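Local coordinates for protein phosphoribosylformylglycinamidine cyclo-ligase (PDB 5AVM) that probably catalyses the ATP-dependent ring closure of formylglycinamidine ribonucleotide to 5-aminoimidazole ribonucleotide in de novo purine biosynthesis, at residues 98-103 with 155-160; 183-188 with 273-278; 104-109 with 137-142; 242-247 with 299-304; 59-64 with 85-90. One frame throughout, in Å; residues are numbered along the deposited sequence.

Interaction 1. Residues 98-103 with 155-160; sequences PLFFLD and TLVGVV
Val157 sits against one face of the Phe100 ring, its CB 3.8 Å from the ring centroid in a CH-pi contact displaced toward the rim, while Val157 CG2 comes within 3.3 Å of Phe100 CE1; this pair is the tight part of the contact. With CG lodged between the backbone N and the carbonyl carbon (chi1 58°), Phe100 folds its ring over the neighbouring strand. A serine in place of Phe100 would probably strip Val157 of this cover and open a gap toward the second subunit. The strands are antiparallel, at 163°, and a classic beta bulge breaks their register: Leu99 and Phe100 both face Val157. Val157 O takes a 2.6 Å bond from Leu99 N and a weak one from Phe100 N, and Val157 N returns a bond to Phe100 O. Beyond the bulge, Leu102 and Thr155 form a hydrogen-bonded pair. On the other face Leu156 CD1 lies 3.8 Å from Pro98 CB and 4.0 Å from Phe101 CB, and Phe101 CD1 approaches Thr155 O to 3.2 Å. The loose side is the end where Leu99 and Val159 are partly exposed and their side chains meet mainly through Leu99 CD1 and Val159 CB. Strand 54-62 flanks strand 150-161 on its far edge. Helices 79-92 and 112-129 cover the face of Phe101 and Leu156, whereas the face of Phe100, Leu102 and Val157 meets the second subunit: Phe100 packs on its Ala58, Val157 on its Val157, and Thr155 OG1 is hydrogen-bonded to Thr155 of that chain.

Interaction 2. Residues 183-188 with 273-278; sequences SGPHTN and PPVFPY
Gly184 turns the loop 183-188 past the start of helix 275-283 at phi 142° and psi -149°, angles at which a side chain would collide with the carbonyl oxygen of the residue before, and its CA passes 5.8 Å from Pro273 CA. Phe276, Pro185 and Gly184 share the packing about equally. The CG of Phe276 stands beside the backbone N, opposite the carbonyl carbon (chi1 -71°), and the ring extends so that CZ lies 3.4 Å from Gly184 O, approaching obliquely. On the adjoining side of the ring, CE1 is 3.9 Å from Pro185 CA and 4.2 Å from Pro185 CG. Val275 CG1 fills the angle between the two rings, 4.0 Å from Pro185 CD and centred over one face of Phe276. Pro273 CD lies in plane at the Phe276 edge, and Pro273 CG reaches within 4.2 Å of Gly184 N. The contact thus joins two parts of the C-terminal domain of the AIR synthase fold: the loop between strand 176-181 and helix 190-196, and the opening of helix 275-283. A serine in place of Phe276 would probably open a gap beside Gly184 O and Pro185 and take from Val275 CG1 the ring face it rests on. Hydrogen bonding is handled elsewhere: Gly184 O accepts from Asn295 ND2. Pro185 packs in addition on Tyr190 and Ile193 of helix 190-196.

Interaction 3. Residues 104-109 with 137-142; sequences YLAASH and ETAEMP
Leu105 O is approached by two neighbouring groups of the adjacent strand: Ala139 N bonds to it at 2.8 Å, and Thr138 CA makes a CA-H...O contact at 3.1 Å. This is the parallel pairing of a beta-alpha-beta unit, in which helix 112-129 carries the chain from strand 97-107 to strand 137-140, the outermost strand of the sheet within this chain. The ladder continues with Leu105 N to Glu137 O, Ala107 N to Ala139 O and Met141 N to Ala107 O, the last keeping the chains paired as the second strand runs out. Tyr104, with CG anti to its own N (chi1 -165°), slants across two residues of the partner. Its CD1 meets Glu137 CB at 3.3 Å, and its OH reaches Ala139 CB, also at 3.3 Å. Ala106 CB continues that face, 3.9 Å from Ala139 CB; Gly62 of the second subunit packs against Tyr104. Toward the surface, Pro142 CB lies 3.6 Å from Ser108 O, and Ser108 OG is hydrogen-bonded to Glu147. The extended Glu140 chain runs alongside His109, its carboxylate inclined 23° to the ring, and passes CG 3.7 Å from Ser108 O. At its end Glu140 OE1 accepts a bond from Leu110 N while standing 3.9 Å above the His109 ring plane, displaced toward the rim.

Interaction 4. Residues 242-247 with 299-304; sequences AHITGG and GMVLVL
Met300 meets Ala242 and His243 through CB, CG and CE. Its CB lies 3.6 Å from Ala242 O, and CG stays near that oxygen while coming within 3.8 Å of His243 CD2. SD then passes the imidazole obliquely, 5.3 Å from the His243 ring centroid. A bend at chi3 (74°) brings CE back to 3.7 Å from Ala242 O, wrapping the chain about one carbonyl. That same oxygen accepts from Val301 N at 2.8 Å, and Ala242 N bonds in return to Val301 O at 2.8 Å. On the opposite face the Ile244 and Val301 side chains slant past each other, Ile244 CD1 to Val301 CG2 4.0 Å. Past the end of strand 240-243 the pairing thins: Ile244 N reaches Gly299 O by a weak bond, and a water donates to both Ile244 O and Gly299 O. The His243 ring turns to other parts of the chain, its NE2 bonding to His221 and its side chain touching Asn89 of helix 79-92. Gly299 and Met300 both face Leu180 of strand 176-181, a classic beta bulge in the strand that pairs with 240-243, an outermost strand of the mixed sheet within this chain.

Interaction 5. Residues 59-64 with 85-90; sequences TTDGVG and NHSVND
Asp61 CG lies beside the backbone N and opposite the carbonyl carbon (chi1 -71°), while His86 CG is anti to its N (chi1 -179°); together these torsions send the two side chains across each other at about a right angle. Asp61 CB stands over one face of the imidazole, near its rim. Asp61 OD1 is 3.3 Å from His86 NE2, but the angle is too poor for a hydrogen bond. Asp90 meets the same carboxylate, with its OD2 3.1 Å from Asp61 OD1 and 3.3 Å from Asp61 OD2, and that Asp90 oxygen also lies in plane at the His86 edge. Thr59 flanks the acidic pair: its OG1 is 3.5 Å from Asp90 CB, and its CG2 rests 3.5 Å from Ser87 O. The polar ends are tied down elsewhere, His86 ND1 to Thr187 OG1, Asp90 OD1 to His243 ND1 and Ser87 OG to Leu83 O. The axes of strand 59-62 and helix segment 85-90 pass 8.3 Å apart at 146°. Within the chain, His86 meets Thr187 and Thr245 in loops of the C-terminal domain; from the second subunit, Glu137 comes near Asp61 and adds a third acid. This acidic cluster thus lies beside the dimer interface of the N-terminal domains, the region where enzymes of the PurM superfamily probably bind ATP.

Interactions 1 and 3 share strand 97-107 and meet where Asp103 O bonds to Glu137 N; the first is antiparallel and largely apolar, the second parallel and more exposed, with charged side chains at its rim. Interaction 5 adjoins interaction 1 through strands 54-62 and 150-161, and all three touch the second subunit. Interactions 2 and 4 belong to the C-terminal domain and are buried, one loop-to-helix with no hydrogen bonds, the other a short strand pair. They contact each other at Asn188 and Gly246. Both reach helix 79-92 across the domain boundary, making the acidic contact of interaction 5 their common neighbour.

Interaction 1. Residues 98-103 with 155-160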
# COMPACT_ATOMS: atom_id res chain seq x y z
N PRO B 98 -2.81 -16.43 -4.46
CA PRO B 98 -2.18 -15.19 -4.94
C PRO B 98 -2.09 -15.05 -6.45
O PRO B 98 -1.86 -16.03 -7.15
CB PRO B 98 -0.81 -15.23 -4.27
CG PRO B 98 -0.50 -16.69 -4.21
CD PRO B 98 -1.82 -17.30 -3.78
N LEU B 99 -2.27 -13.82 -6.94
CA LEU B 99 -2.18 -13.51 -8.37
C LEU B 99 -0.94 -12.65 -8.68
O LEU B 99 -0.31 -12.82 -9.73
CB LEU B 99 -3.44 -12.78 -8.86
CG LEU B 99 -4.70 -13.58 -9.19
CD1 LEU B 99 -5.83 -12.63 -9.57
CD2 LEU B 99 -4.41 -14.55 -10.33
N PHE B 100 -0.60 -11.73 -7.79
CA PHE B 100 0.57 -10.88 -7.97
C PHE B 100 0.77 -9.94 -6.78
O PHE B 100 -0.18 -9.63 -6.06
CB PHE B 100 0.47 -10.09 -9.29
CG PHE B 100 -0.76 -9.22 -9.40
CD1 PHE B 100 -0.81 -7.99 -8.74
CD2 PHE B 100 -1.84 -9.60 -10.19
CE1 PHE B 100 -1.92 -7.16 -8.87
CE2 PHE B 100 -2.96 -8.78 -10.32
CZ PHE B 100 -3.00 -7.56 -9.66
N PHE B 101 2.01 -9.49 -6.60
CA PHE B 101 2.38 -8.60 -5.49
C PHE B 101 3.07 -7.33 -5.99
O PHE B 101 3.65 -7.31 -7.08
CB PHE B 101 3.33 -9.39 -4.56
CG PHE B 101 3.90 -8.59 -3.42
CD1 PHE B 101 3.14 -8.30 -2.29
CD2 PHE B 101 5.22 -8.14 -3.46
CE1 PHE B 101 3.68 -7.58 -1.22
CE2 PHE B 101 5.76 -7.42 -2.40
CZ PHE B 101 4.99 -7.14 -1.28
N LEU B 102 2.98 -6.25 -5.22
CA LEU B 102 3.67 -5.00 -5.53
C LEU B 102 3.85 -4.28 -4.20
O LEU B 102 3.03 -4.44 -3.29
CB LEU B 102 2.90 -4.15 -6.56
CG LEU B 102 1.55 -3.47 -6.34
CD1 LEU B 102 1.39 -2.44 -7.44
CD2 LEU B 102 0.40 -4.47 -6.37
N ASP B 103 4.93 -3.50 -4.06
CA ASP B 103 5.22 -2.85 -2.79
C ASP B 103 5.54 -1.35 -2.76
O ASP B 103 5.88 -0.76 -3.78
CB ASP B 103 6.38 -3.59 -2.13
CG ASP B 103 7.55 -3.79 -3.09
OD1 ASP B 103 8.02 -2.79 -3.68
OD2 ASP B 103 8.00 -4.95 -3.25
N THR B 155 1.10 -5.00 -1.24
CA THR B 155 -0.26 -5.44 -1.53
C THR B 155 -0.25 -6.72 -2.35
O THR B 155 0.52 -6.84 -3.30
CB THR B 155 -1.04 -4.36 -2.31
OG1 THR B 155 -1.26 -3.24 -1.45
CG2 THR B 155 -2.40 -4.89 -2.77
N LEU B 156 -1.09 -7.68 -1.96
CA LEU B 156 -1.18 -8.96 -2.67
C LEU B 156 -2.60 -9.12 -3.20
O LEU B 156 -3.57 -9.05 -2.44
CB LEU B 156 -0.86 -10.14 -1.74
CG LEU B 156 -0.87 -11.54 -2.38
CD1 LEU B 156 0.33 -11.71 -3.30
CD2 LEU B 156 -0.86 -12.60 -1.30
N VAL B 157 -2.71 -9.33 -4.51
CA VAL B 157 -4.01 -9.54 -5.16
C VAL B 157 -4.16 -11.03 -5.39
O VAL B 157 -3.18 -11.73 -5.67
CB VAL B 157 -4.10 -8.77 -6.51
CG1 VAL B 157 -5.42 -9.08 -7.21
CG2 VAL B 157 -3.96 -7.27 -6.26
N GLY B 158 -5.38 -11.53 -5.27
CA GLY B 158 -5.60 -12.95 -5.45
C GLY B 158 -6.94 -13.23 -6.06
O GLY B 158 -7.59 -12.33 -6.57
N VAL B 159 -7.36 -14.49 -6.02
CA VAL B 159 -8.64 -14.85 -6.60
C VAL B 159 -9.23 -16.03 -5.82
O VAL B 159 -8.50 -16.86 -5.29
CB VAL B 159 -8.47 -15.21 -8.11
CG1 VAL B 159 -7.58 -16.45 -8.27
CG2 VAL B 159 -9.83 -15.40 -8.77
N VAL B 160 -10.55 -16.08 -5.74
CA VAL B 160 -11.24 -17.15 -5.03
C VAL B 160 -12.63 -17.36 -5.64
O VAL B 160 -13.25 -16.41 -6.13
CB VAL B 160 -11.38 -16.78 -3.53
CG1 VAL B 160 -12.16 -15.48 -3.39
CG2 VAL B 160 -12.05 -17.91 -2.76

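Interaction 2. Residues 183-188 with 273-278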
# COMPACT_ATOMS: atom_id res chain seq x y z
N SER B 183 6.44 -19.72 12.92
CA SER B 183 7.89 -19.90 12.89
C SER B 183 8.59 -19.02 13.91
O SER B 183 9.82 -18.91 13.93
CB SER B 183 8.42 -19.54 11.51
OG SER B 183 8.35 -18.13 11.34
N GLY B 184 7.81 -18.38 14.77
CA GLY B 184 8.38 -17.50 15.76
C GLY B 184 7.46 -16.32 15.90
O GLY B 184 6.25 -16.47 15.71
N PRO B 185 7.98 -15.13 16.23
CA PRO B 185 7.09 -13.97 16.38
C PRO B 185 6.41 -13.54 15.08
O PRO B 185 5.42 -12.81 15.10
CB PRO B 185 8.02 -12.90 16.95
CG PRO B 185 9.12 -13.70 17.63
CD PRO B 185 9.35 -14.80 16.63
N HIS B 186 6.93 -14.01 13.95
CA HIS B 186 6.38 -13.63 12.66
C HIS B 186 6.55 -12.13 12.46
O HIS B 186 7.68 -11.64 12.47
CB HIS B 186 4.91 -14.03 12.56
CG HIS B 186 4.71 -15.45 12.11
ND1 HIS B 186 3.47 -15.98 11.85
CD2 HIS B 186 5.60 -16.43 11.83
CE1 HIS B 186 3.60 -17.22 11.42
NE2 HIS B 186 4.89 -17.52 11.39
N THR B 187 5.46 -11.40 12.29
CA THR B 187 5.59 -9.96 12.07
C THR B 187 4.69 -9.05 12.89
O THR B 187 4.20 -8.03 12.41
CB THR B 187 5.41 -9.60 10.56
OG1 THR B 187 4.31 -10.34 10.02
CG2 THR B 187 6.66 -9.93 9.78
N ASN B 188 4.48 -9.41 14.15
CA ASN B 188 3.68 -8.58 15.03
C ASN B 188 4.25 -8.67 16.45
O ASN B 188 4.70 -9.73 16.87
CB ASN B 188 2.21 -9.02 15.01
CG ASN B 188 1.44 -8.46 13.82
OD1 ASN B 188 1.09 -7.27 13.80
ND2 ASN B 188 1.19 -9.30 12.83
N PRO B 273 6.83 -21.82 20.19
CA PRO B 273 8.25 -21.54 19.95
C PRO B 273 8.90 -21.19 21.28
O PRO B 273 8.28 -20.54 22.12
CB PRO B 273 8.19 -20.36 18.98
CG PRO B 273 7.00 -20.68 18.16
CD PRO B 273 5.99 -21.13 19.20
N PRO B 274 10.16 -21.61 21.50
CA PRO B 274 10.87 -21.33 22.75
C PRO B 274 11.22 -19.86 22.98
O PRO B 274 11.42 -19.43 24.12
CB PRO B 274 12.12 -22.19 22.62
CG PRO B 274 12.40 -22.12 21.15
CD PRO B 274 11.03 -22.32 20.54
N VAL B 275 11.28 -19.09 21.89
CA VAL B 275 11.61 -17.67 21.96
C VAL B 275 10.57 -16.86 22.72
O VAL B 275 10.89 -15.82 23.27
CB VAL B 275 11.77 -17.05 20.56
CG1 VAL B 275 10.42 -16.92 19.89
CG2 VAL B 275 12.47 -15.72 20.67
N PHE B 276 9.32 -17.35 22.76
CA PHE B 276 8.26 -16.63 23.46
C PHE B 276 8.39 -16.60 24.98
O PHE B 276 8.53 -15.52 25.57
CB PHE B 276 6.89 -17.21 23.08
CG PHE B 276 6.47 -16.90 21.67
CD1 PHE B 276 6.41 -15.58 21.23
CD2 PHE B 276 6.16 -17.92 20.78
CE1 PHE B 276 6.04 -15.28 19.92
CE2 PHE B 276 5.79 -17.63 19.46
CZ PHE B 276 5.73 -16.32 19.03
N PRO B 277 8.35 -17.76 25.65
CA PRO B 277 8.47 -17.74 27.11
C PRO B 277 9.79 -17.12 27.56
O PRO B 277 9.90 -16.62 28.67
CB PRO B 277 8.36 -19.22 27.49
CG PRO B 277 8.91 -19.92 26.28
CD PRO B 277 8.29 -19.15 25.15
N TYR B 278 10.77 -17.14 26.66
CA TYR B 278 12.08 -16.56 26.93
C TYR B 278 11.91 -15.05 27.00
O TYR B 278 12.34 -14.41 27.96
CB TYR B 278 13.06 -16.92 25.81
CG TYR B 278 14.41 -16.30 26.01
CD1 TYR B 278 15.20 -16.65 27.11
CD2 TYR B 278 14.88 -15.31 25.15
CE1 TYR B 278 16.42 -16.02 27.34
CE2 TYR B 278 16.10 -14.68 25.37
CZ TYR B 278 16.86 -15.04 26.47
OH TYR B 278 18.05 -14.40 26.71

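Interaction 3. Residues 104-109 with 137-142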
# COMPACT_ATOMS: atom_id res chain seq x y z
N TYR B 104 5.46 -0.78 -1.56
CA TYR B 104 5.74 0.64 -1.33
C TYR B 104 6.74 0.82 -0.20
O TYR B 104 6.34 0.83 0.97
CB TYR B 104 4.46 1.38 -0.95
CG TYR B 104 4.59 2.88 -1.06
CD1 TYR B 104 4.62 3.50 -2.30
CD2 TYR B 104 4.68 3.68 0.08
CE1 TYR B 104 4.72 4.88 -2.42
CE2 TYR B 104 4.79 5.07 -0.02
CZ TYR B 104 4.81 5.67 -1.28
OH TYR B 104 4.91 7.04 -1.41
N LEU B 105 8.01 1.00 -0.53
CA LEU B 105 9.05 1.18 0.50
C LEU B 105 9.31 2.65 0.81
O LEU B 105 9.52 3.45 -0.11
CB LEU B 105 10.35 0.50 0.05
CG LEU B 105 10.45 -1.03 0.18
CD1 LEU B 105 9.15 -1.70 -0.22
CD2 LEU B 105 11.60 -1.55 -0.68
N ALA B 106 9.30 3.02 2.08
CA ALA B 106 9.54 4.41 2.49
C ALA B 106 10.53 4.49 3.65
O ALA B 106 10.43 3.75 4.62
CB ALA B 106 8.22 5.07 2.88
N ALA B 107 11.48 5.41 3.55
CA ALA B 107 12.50 5.54 4.59
C ALA B 107 12.97 6.97 4.76
O ALA B 107 12.70 7.83 3.92
CB ALA B 107 13.69 4.68 4.24
N SER B 108 13.68 7.21 5.86
CA SER B 108 14.24 8.52 6.15
C SER B 108 15.22 8.76 5.00
O SER B 108 15.27 9.85 4.42
CB SER B 108 15.00 8.48 7.48
OG SER B 108 15.65 9.71 7.73
N HIS B 109 15.98 7.73 4.67
CA HIS B 109 16.92 7.80 3.58
C HIS B 109 17.08 6.44 2.92
O HIS B 109 17.56 5.49 3.53
CB HIS B 109 18.27 8.32 4.05
CG HIS B 109 19.25 8.52 2.94
ND1 HIS B 109 19.96 7.47 2.38
CD2 HIS B 109 19.58 9.62 2.22
CE1 HIS B 109 20.68 7.92 1.36
NE2 HIS B 109 20.47 9.22 1.25
N GLU B 137 6.66 0.93 -5.59
CA GLU B 137 7.16 2.30 -5.47
C GLU B 137 8.15 2.49 -4.33
O GLU B 137 8.47 1.56 -3.58
CB GLU B 137 6.01 3.30 -5.32
CG GLU B 137 5.17 3.46 -6.58
CD GLU B 137 6.00 3.62 -7.85
OE1 GLU B 137 7.02 4.36 -7.80
OE2 GLU B 137 5.64 3.00 -8.89
N THR B 138 8.60 3.73 -4.20
CA THR B 138 9.58 4.10 -3.19
C THR B 138 9.31 5.55 -2.77
O THR B 138 8.85 6.37 -3.57
CB THR B 138 11.01 3.97 -3.78
OG1 THR B 138 11.92 3.58 -2.76
CG2 THR B 138 11.48 5.28 -4.40
N ALA B 139 9.58 5.87 -1.51
CA ALA B 139 9.38 7.21 -1.00
C ALA B 139 10.46 7.55 0.02
O ALA B 139 10.79 6.75 0.90
CB ALA B 139 8.02 7.33 -0.35
N GLU B 140 11.02 8.75 -0.13
CA GLU B 140 12.06 9.23 0.77
C GLU B 140 11.55 10.51 1.43
O GLU B 140 11.42 11.55 0.79
CB GLU B 140 13.36 9.50 -0.01
CG GLU B 140 14.49 10.05 0.83
CD GLU B 140 15.84 9.95 0.15
OE1 GLU B 140 16.39 8.83 0.09
OE2 GLU B 140 16.35 10.99 -0.32
N MET B 141 11.24 10.41 2.72
CA MET B 141 10.72 11.54 3.47
C MET B 141 11.36 11.65 4.85
O MET B 141 10.84 11.14 5.85
CB MET B 141 9.20 11.43 3.62
CG MET B 141 8.46 11.31 2.28
SD MET B 141 6.68 11.08 2.49
CE MET B 141 6.59 9.35 2.90
N PRO B 142 12.52 12.32 4.92
CA PRO B 142 13.23 12.50 6.19
C PRO B 142 12.43 13.37 7.14
O PRO B 142 12.77 13.50 8.32
CB PRO B 142 14.55 13.13 5.75
CG PRO B 142 14.18 13.86 4.50
CD PRO B 142 13.30 12.86 3.80
O HOH W 1 14.99 11.63 9.10

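Interaction 4. Residues 242-247 with 299-304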
# COMPACT_ATOMS: atom_id res chain seq x y z
N ALA B 242 -8.19 -17.97 10.50
CA ALA B 242 -7.70 -16.74 11.08
C ALA B 242 -6.20 -16.71 11.02
O ALA B 242 -5.54 -17.69 11.37
CB ALA B 242 -8.17 -16.61 12.52
N HIS B 243 -5.66 -15.60 10.54
CA HIS B 243 -4.23 -15.42 10.49
C HIS B 243 -4.00 -14.68 11.80
O HIS B 243 -4.63 -13.65 12.03
CB HIS B 243 -3.83 -14.54 9.31
CG HIS B 243 -2.35 -14.46 9.10
ND1 HIS B 243 -1.75 -13.41 8.45
CD2 HIS B 243 -1.35 -15.31 9.43
CE1 HIS B 243 -0.44 -13.61 8.39
NE2 HIS B 243 -0.18 -14.76 8.98
N ILE B 244 -3.15 -15.23 12.67
CA ILE B 244 -2.87 -14.62 13.98
C ILE B 244 -1.75 -13.60 13.89
O ILE B 244 -0.56 -13.92 14.02
CB ILE B 244 -2.52 -15.70 15.03
CG1 ILE B 244 -3.60 -16.78 15.03
CG2 ILE B 244 -2.39 -15.06 16.41
CD1 ILE B 244 -5.02 -16.24 15.06
N THR B 245 -2.17 -12.35 13.67
CA THR B 245 -1.27 -11.23 13.53
C THR B 245 -1.47 -10.26 14.69
O THR B 245 -1.70 -10.69 15.82
CB THR B 245 -1.53 -10.54 12.18
OG1 THR B 245 -2.93 -10.23 12.07
CG2 THR B 245 -1.13 -11.46 11.03
N GLY B 246 -1.37 -8.96 14.41
CA GLY B 246 -1.53 -7.96 15.46
C GLY B 246 -2.75 -8.23 16.31
O GLY B 246 -3.84 -8.46 15.78
N GLY B 247 -2.57 -8.22 17.63
CA GLY B 247 -3.68 -8.47 18.53
C GLY B 247 -3.70 -9.89 19.08
O GLY B 247 -4.37 -10.17 20.07
N GLY B 299 0.22 -19.79 14.17
CA GLY B 299 0.42 -19.05 12.94
C GLY B 299 -0.89 -18.79 12.23
O GLY B 299 -1.11 -17.71 11.66
N MET B 300 -1.77 -19.78 12.25
CA MET B 300 -3.10 -19.68 11.64
C MET B 300 -4.02 -20.66 12.33
O MET B 300 -3.60 -21.75 12.70
CB MET B 300 -3.05 -20.01 10.14
CG MET B 300 -2.68 -18.84 9.25
SD MET B 300 -3.33 -19.05 7.59
CE MET B 300 -5.05 -18.72 7.85
N VAL B 301 -5.28 -20.27 12.51
CA VAL B 301 -6.26 -21.16 13.13
C VAL B 301 -7.33 -21.47 12.09
O VAL B 301 -7.84 -20.57 11.43
CB VAL B 301 -6.93 -20.52 14.38
CG1 VAL B 301 -7.91 -21.51 15.01
CG2 VAL B 301 -5.87 -20.09 15.40
N LEU B 302 -7.65 -22.75 11.94
CA LEU B 302 -8.65 -23.18 10.99
C LEU B 302 -9.91 -23.66 11.71
O LEU B 302 -9.85 -24.38 12.71
CB LEU B 302 -8.10 -24.31 10.12
CG LEU B 302 -7.27 -23.95 8.89
CD1 LEU B 302 -6.31 -22.83 9.19
CD2 LEU B 302 -6.51 -25.18 8.42
N VAL B 303 -11.06 -23.23 11.21
CA VAL B 303 -12.34 -23.62 11.78
C VAL B 303 -13.00 -24.50 10.72
O VAL B 303 -13.29 -24.05 9.61
CB VAL B 303 -13.22 -22.40 12.07
CG1 VAL B 303 -14.43 -22.81 12.87
CG2 VAL B 303 -12.41 -21.34 12.80
N LEU B 304 -13.23 -25.76 11.06
CA LEU B 304 -13.82 -26.71 10.12
C LEU B 304 -14.46 -27.89 10.86
O LEU B 304 -14.19 -28.10 12.05
CB LEU B 304 -12.73 -27.22 9.17
CG LEU B 304 -11.38 -27.68 9.77
CD1 LEU B 304 -11.58 -28.70 10.87
CD2 LEU B 304 -10.53 -28.29 8.68
O HOH W 2 0.82 -15.94 12.05

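Interaction 5. Residues 59-64 with 85-90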
# COMPACT_ATOMS: atom_id res chain seq x y z
N THR B 59 -5.28 -7.76 -0.17
CA THR B 59 -4.96 -7.34 1.18
C THR B 59 -3.72 -6.47 1.05
O THR B 59 -2.96 -6.60 0.08
CB THR B 59 -4.64 -8.60 2.06
OG1 THR B 59 -4.31 -8.19 3.39
CG2 THR B 59 -3.49 -9.39 1.47
N THR B 60 -3.53 -5.55 1.99
CA THR B 60 -2.35 -4.70 2.00
C THR B 60 -1.79 -4.82 3.43
O THR B 60 -2.55 -4.83 4.40
CB THR B 60 -2.69 -3.24 1.64
OG1 THR B 60 -1.47 -2.55 1.34
CG2 THR B 60 -3.43 -2.53 2.77
N ASP B 61 -0.47 -4.95 3.55
CA ASP B 61 0.16 -5.12 4.87
C ASP B 61 1.48 -4.40 4.96
O ASP B 61 1.97 -3.86 3.97
CB ASP B 61 0.45 -6.61 5.14
CG ASP B 61 -0.80 -7.42 5.39
OD1 ASP B 61 -1.45 -7.21 6.43
OD2 ASP B 61 -1.14 -8.28 4.55
N GLY B 62 2.06 -4.42 6.15
CA GLY B 62 3.35 -3.80 6.38
C GLY B 62 4.18 -4.77 7.20
O GLY B 62 3.63 -5.59 7.93
N VAL B 63 5.50 -4.70 7.07
CA VAL B 63 6.37 -5.59 7.84
C VAL B 63 6.19 -5.25 9.32
O VAL B 63 5.99 -6.14 10.16
CB VAL B 63 7.86 -5.43 7.41
CG1 VAL B 63 8.76 -6.21 8.34
CG2 VAL B 63 8.05 -5.92 5.99
N GLY B 64 6.24 -3.97 9.64
CA GLY B 64 6.09 -3.54 11.02
C GLY B 64 7.41 -3.16 11.65
O GLY B 64 8.42 -3.07 10.97
N ASN B 85 4.96 -13.33 2.79
CA ASN B 85 4.32 -14.43 3.51
C ASN B 85 3.16 -13.97 4.38
O ASN B 85 2.18 -14.69 4.53
CB ASN B 85 5.34 -15.17 4.36
CG ASN B 85 6.29 -15.98 3.52
OD1 ASN B 85 6.22 -15.93 2.29
ND2 ASN B 85 7.18 -16.73 4.17
N HIS B 86 3.28 -12.78 4.96
CA HIS B 86 2.21 -12.23 5.79
C HIS B 86 1.06 -11.87 4.87
O HIS B 86 -0.11 -12.04 5.21
CB HIS B 86 2.73 -10.99 6.53
CG HIS B 86 1.73 -10.35 7.44
ND1 HIS B 86 2.10 -9.70 8.60
CD2 HIS B 86 0.39 -10.19 7.34
CE1 HIS B 86 1.04 -9.16 9.17
NE2 HIS B 86 -0.01 -9.44 8.42
N SER B 87 1.40 -11.39 3.67
CA SER B 87 0.40 -11.01 2.67
C SER B 87 -0.31 -12.26 2.14
O SER B 87 -1.53 -12.25 1.93
CB SER B 87 1.07 -10.26 1.51
OG SER B 87 1.69 -9.05 1.94
N VAL B 88 0.45 -13.32 1.90
CA VAL B 88 -0.11 -14.56 1.40
C VAL B 88 -1.12 -15.14 2.39
O VAL B 88 -2.19 -15.60 2.00
CB VAL B 88 1.01 -15.60 1.12
CG1 VAL B 88 0.40 -16.97 0.85
CG2 VAL B 88 1.84 -15.15 -0.07
N ASN B 89 -0.79 -15.10 3.68
CA ASN B 89 -1.67 -15.65 4.71
C ASN B 89 -2.96 -14.89 4.91
O ASN B 89 -4.00 -15.49 5.13
CB ASN B 89 -0.94 -15.76 6.05
CG ASN B 89 0.12 -16.86 6.07
OD1 ASN B 89 0.29 -17.59 5.08
ND2 ASN B 89 0.84 -16.98 7.19
N ASP B 90 -2.91 -13.56 4.86
CA ASP B 90 -4.13 -12.76 5.02
C ASP B 90 -5.13 -13.08 3.92
O ASP B 90 -6.34 -12.92 4.09
CB ASP B 90 -3.79 -11.27 5.01
CG ASP B 90 -3.57 -10.71 6.41
OD1 ASP B 90 -3.44 -11.51 7.36
OD2 ASP B 90 -3.53 -9.47 6.55